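Local coordinates for possible transcriptional regulator, ArsR family protein (Rhodococcus sp., PDB 2OQG) that probably binds DNA as a winged helix-turn-helix transcriptional regulator of the ArsR family, at residues C61-S66 / A80-T85. Residues are numbered along the deposited sequence; the frame is centred on the assembly and turned at random.
Sequences CGLVES and AELNKT
L63 and L82 meet through one methyl each, CD2 of L63 lying 3.8 Å from CD2 of L82. The two side chains run at about a right angle to each other. L63 CD2 also rests against the CB of E81, 3.9 Å away. CG of L63 stands beside its backbone N (chi1 -74°), which lets CD2 reach helix 80-107. L18 touches both leucines, and W96 of the second subunit packs on L82. The CG methylene of E81 packs on the carbonyl oxygens of C61 and G62, with C61 O the nearer at 3.5 Å.

The polar part centres on E81. Its chain bends at chi2 (-84°), which brings OE1 beside the carbonyl O of C61 and leaves OE2 facing K84. OE1 comes within 2.9 Å of C61 O. Both are acceptors and no hydrogen bond is assigned; the closeness may raise the affinity of the carboxylate for a proton. K84 NZ, 3.7 Å from E81 OE2, forms a long salt bridge that may offset some of the negative charge.

This turn ends helix 48-60 with a Schellman motif. G62, at positive phi, is its C-prime residue, and with no CB it avoids crowding both C61 O and E81 OE1. In the winged-helix fold the turn leads into the wing, the hairpin of strands 64-69 and 72-77, and helix 80-107 follows it. C61 to L63, which touch that helix, lie just ahead of the wing.

One water links the backbones, donating to G62 O and accepting from E81 N, each at 2.7 Å. With an alanine at E81, CG and the carboxylate go, and the C61 and G62 carbonyls would probably lose their cover and K84 its long salt bridge. T85 OG1 donates a hydrogen bond to E81 O (2.8 Å), from the opposite face of its plane to T85 N, which donates as well.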
loop_
_atom_site.group_PDB
_atom_site.type_symbol
_atom_site.label_atom_id
_atom_site.label_comp_id
_atom_site.label_asym_id
_atom_site.label_seq_id
_atom_site.Cartn_x
_atom_site.Cartn_y
_atom_site.Cartn_z
ATOM N N CYS A 61 -15.271 9.354 -7.504
ATOM C CA CYS A 61 -14.992 10.081 -8.743
ATOM C C CYS A 61 -13.514 9.940 -9.101
ATOM O O CYS A 61 -13.056 10.558 -10.072
ATOM C CB CYS A 61 -15.428 11.545 -8.590
ATOM S SG CYS A 61 -14.376 12.439 -7.519
ATOM N N GLY A 62 -12.785 9.093 -8.372
ATOM C CA GLY A 62 -11.418 8.742 -8.751
ATOM C C GLY A 62 -10.317 9.652 -8.242
ATOM O O GLY A 62 -9.142 9.506 -8.629
ATOM N N LEU A 63 -10.655 10.572 -7.350
ATOM C CA LEU A 63 -9.638 11.514 -6.836
ATOM C C LEU A 63 -8.813 10.968 -5.684
ATOM O O LEU A 63 -7.717 11.492 -5.336
ATOM C CB LEU A 63 -10.324 12.813 -6.373
ATOM C CG LEU A 63 -10.793 13.686 -7.546
ATOM C CD1 LEU A 63 -11.686 14.796 -7.056
ATOM C CD2 LEU A 63 -9.561 14.310 -8.217
ATOM N N VAL A 64 -9.357 9.926 -5.058
ATOM C CA VAL A 64 -8.725 9.241 -3.894
ATOM C C VAL A 64 -8.833 7.755 -4.062
ATOM O O VAL A 64 -9.861 7.237 -4.606
ATOM C CB VAL A 64 -9.407 9.702 -2.537
ATOM C CG1 VAL A 64 -9.066 8.816 -1.398
ATOM C CG2 VAL A 64 -9.084 11.168 -2.288
ATOM N N GLU A 65 -7.786 7.039 -3.602
ATOM C CA GLU A 65 -7.902 5.601 -3.490
ATOM C C GLU A 65 -7.619 5.151 -2.048
ATOM O O GLU A 65 -6.780 5.756 -1.358
ATOM C CB GLU A 65 -7.002 4.843 -4.480
ATOM C CG GLU A 65 -5.528 5.012 -4.231
ATOM C CD GLU A 65 -4.662 4.341 -5.306
ATOM O OE1 GLU A 65 -5.237 3.717 -6.247
ATOM O OE2 GLU A 65 -3.392 4.481 -5.237
ATOM N N SER A 66 -8.298 4.086 -1.610
ATOM C CA SER A 66 -7.919 3.456 -0.372
ATOM C C SER A 66 -6.679 2.579 -0.558
ATOM O O SER A 66 -6.448 1.978 -1.648
ATOM C CB SER A 66 -9.059 2.614 0.125
ATOM O OG SER A 66 -9.255 1.632 -0.827
ATOM N N ALA A 80 -4.540 11.524 -11.535
ATOM C CA ALA A 80 -5.171 11.220 -12.860
ATOM C C ALA A 80 -6.397 12.056 -13.219
ATOM O O ALA A 80 -6.480 12.580 -14.376
ATOM C CB ALA A 80 -5.517 9.725 -13.028
ATOM N N GLU A 81 -7.357 12.190 -12.299
ATOM C CA GLU A 81 -8.535 12.974 -12.657
ATOM C C GLU A 81 -8.305 14.476 -12.652
ATOM O O GLU A 81 -8.964 15.184 -13.414
ATOM C CB GLU A 81 -9.732 12.612 -11.768
ATOM C CG GLU A 81 -10.017 11.100 -11.799
ATOM C CD GLU A 81 -10.869 10.597 -12.952
ATOM O OE1 GLU A 81 -11.911 9.954 -12.654
ATOM O OE2 GLU A 81 -10.520 10.777 -14.143
ATOM N N LEU A 82 -7.329 14.968 -11.878
ATOM C CA LEU A 82 -6.998 16.362 -11.881
ATOM C C LEU A 82 -6.318 16.620 -13.215
ATOM O O LEU A 82 -6.585 17.633 -13.854
ATOM C CB LEU A 82 -6.022 16.751 -10.782
ATOM C CG LEU A 82 -6.389 16.969 -9.332
ATOM C CD1 LEU A 82 -5.274 17.801 -8.621
ATOM C CD2 LEU A 82 -7.756 17.509 -9.192
ATOM N N ASN A 83 -5.503 15.670 -13.674
ATOM C CA ASN A 83 -4.805 15.873 -14.982
ATOM C C ASN A 83 -5.801 15.868 -16.139
ATOM O O ASN A 83 -5.753 16.718 -17.048
ATOM C CB ASN A 83 -3.727 14.818 -15.199
ATOM C CG ASN A 83 -2.647 14.871 -14.157
ATOM O OD1 ASN A 83 -2.382 15.921 -13.533
ATOM N ND2 ASN A 83 -1.979 13.733 -13.965
ATOM N N LYS A 84 -6.773 14.974 -16.070
ATOM C CA LYS A 84 -7.768 14.880 -17.146
ATOM C C LYS A 84 -8.578 16.185 -17.153
ATOM O O LYS A 84 -8.873 16.788 -18.206
ATOM C CB LYS A 84 -8.661 13.635 -16.990
ATOM C CG LYS A 84 -9.820 13.613 -17.968
ATOM C CD LYS A 84 -10.819 12.557 -17.531
ATOM C CE LYS A 84 -10.537 11.277 -18.195
ATOM N NZ LYS A 84 -11.373 10.170 -17.662
ATOM N N THR A 85 -8.983 16.616 -15.955
ATOM C CA THR A 85 -9.759 17.849 -15.892
ATOM C C THR A 85 -8.968 19.026 -16.438
ATOM O O THR A 85 -9.487 19.845 -17.202
ATOM C CB THR A 85 -10.161 18.113 -14.461
ATOM O OG1 THR A 85 -10.986 17.017 -13.994
ATOM C CG2 THR A 85 -10.847 19.448 -14.354
HETATM O O HOH W 1 -7.596 11.404 -9.710
#